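Local coordinates for colicin-M immunity protein (Escherichia coli, PDB 4AEQ), which protects cells carrying the colicin M plasmid against the toxin colicin M, and forms a domain-swapped dimer, at residues Q40-T44 against E45-I49. Numbering follows the deposited sequence.
Sequences QLLGT and EIPKI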
# COMPACT_ATOMS: atom_id res chain seq x y z
N GLN A 40 -2.01 17.40 1.15
CA GLN A 40 -2.11 18.81 0.80
C GLN A 40 -3.56 19.25 0.62
O GLN A 40 -3.90 20.41 0.85
CB GLN A 40 -1.30 19.10 -0.47
CG GLN A 40 -1.80 18.33 -1.68
CD GLN A 40 -1.03 18.66 -2.94
OE1 GLN A 40 0.09 19.16 -2.88
NE2 GLN A 40 -1.63 18.37 -4.09
N LEU A 41 -4.43 18.32 0.22
CA LEU A 41 -5.84 18.62 -0.02
C LEU A 41 -6.65 18.72 1.27
O LEU A 41 -7.51 19.60 1.42
CB LEU A 41 -6.46 17.53 -0.88
CG LEU A 41 -6.06 17.42 -2.35
CD1 LEU A 41 -4.92 18.38 -2.74
CD2 LEU A 41 -5.71 15.97 -2.67
N LEU A 42 -6.40 17.80 2.19
CA LEU A 42 -7.12 17.80 3.45
C LEU A 42 -6.57 18.88 4.36
O LEU A 42 -7.27 19.41 5.21
CB LEU A 42 -7.02 16.43 4.13
CG LEU A 42 -7.70 15.27 3.40
CD1 LEU A 42 -7.48 13.96 4.14
CD2 LEU A 42 -9.19 15.54 3.23
N GLY A 43 -5.29 19.21 4.16
CA GLY A 43 -4.63 20.23 4.96
C GLY A 43 -4.06 19.68 6.25
O GLY A 43 -3.65 20.43 7.12
N THR A 44 -4.04 18.35 6.37
CA THR A 44 -3.47 17.71 7.54
C THR A 44 -3.00 16.29 7.23
O THR A 44 -3.51 15.65 6.32
CB THR A 44 -4.50 17.65 8.69
OG1 THR A 44 -3.91 17.03 9.83
CG2 THR A 44 -5.73 16.86 8.25
N GLU A 45 -2.02 15.82 8.00
CA GLU A 45 -1.58 14.43 7.94
C GLU A 45 -2.51 13.54 8.76
O GLU A 45 -2.53 12.32 8.59
CB GLU A 45 -0.16 14.29 8.47
CG GLU A 45 0.93 14.39 7.42
CD GLU A 45 2.31 14.09 7.98
OE1 GLU A 45 2.42 13.91 9.21
OE2 GLU A 45 3.27 14.03 7.19
N ILE A 46 -3.27 14.16 9.66
CA ILE A 46 -4.11 13.41 10.58
C ILE A 46 -5.57 13.86 10.52
O ILE A 46 -6.08 14.45 11.47
CB ILE A 46 -3.60 13.54 12.02
CG1 ILE A 46 -2.08 13.36 12.06
CG2 ILE A 46 -4.30 12.54 12.93
CD1 ILE A 46 -1.44 13.86 13.33
N PRO A 47 -6.24 13.57 9.39
CA PRO A 47 -7.65 13.94 9.23
C PRO A 47 -8.54 13.17 10.20
O PRO A 47 -8.13 12.12 10.70
CB PRO A 47 -7.96 13.51 7.80
CG PRO A 47 -6.97 12.44 7.50
CD PRO A 47 -5.72 12.84 8.22
N LYS A 48 -9.73 13.69 10.46
CA LYS A 48 -10.71 12.97 11.25
C LYS A 48 -11.38 11.95 10.34
O LYS A 48 -11.68 12.26 9.19
CB LYS A 48 -11.77 13.93 11.80
CG LYS A 48 -11.22 15.03 12.72
CD LYS A 48 -10.65 14.46 14.00
CE LYS A 48 -10.16 15.56 14.92
NZ LYS A 48 -11.24 16.54 15.25
N ILE A 49 -11.61 10.75 10.85
CA ILE A 49 -12.20 9.69 10.04
C ILE A 49 -13.65 9.44 10.41
O ILE A 49 -13.97 9.23 11.58
CB ILE A 49 -11.42 8.36 10.16
CG1 ILE A 49 -9.93 8.56 9.86
CG2 ILE A 49 -12.01 7.32 9.22
CD1 ILE A 49 -9.65 9.07 8.46
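Thr44 opens an ST turn: its OG1 accepts a hydrogen bond from Ile46 N, 2.9 Å long and fairly straight, with an angle of 160° at the hydrogen. With OG1 swung opposite its own backbone N (chi1 -179°), the hydroxyl faces the chain ahead, and CG2 comes to lie 3.5 Å from Pro47 N and 4.0 Å from Pro47 CD, over one face of the proline ring. Leu42, in the last turn of its helix, reaches the same ring with a single branch: CD1 sits 3.7 Å from Pro47 CB and equally close to CG, the two side chains crossing at about a right angle. The two methyl groups meet the ring from the same face, CG2 above its N-CA side and CD1 off its CB-CG edge; both Pro47 and Leu42 are buried. Between Leu42 and Thr44, Gly43 leaves the helical conformation with positive phi (86°) and turns the chain. Glu45, the middle residue of the ST turn, points its CB away from 40-44, and its OE2 lies near Asp36 OD2 of the second subunit, a close approach of like charges. In this C-terminal part of the immunity protein, which carries the YebF/Cmi family region, the turn links the long helix 17-42 to strand 48-51, outermost in this chain's four-stranded antiparallel sheet; Leu42 and Pro47 both pack on Ala73 of the adjoining strand 66-74 and on Tyr28 of the second subunit.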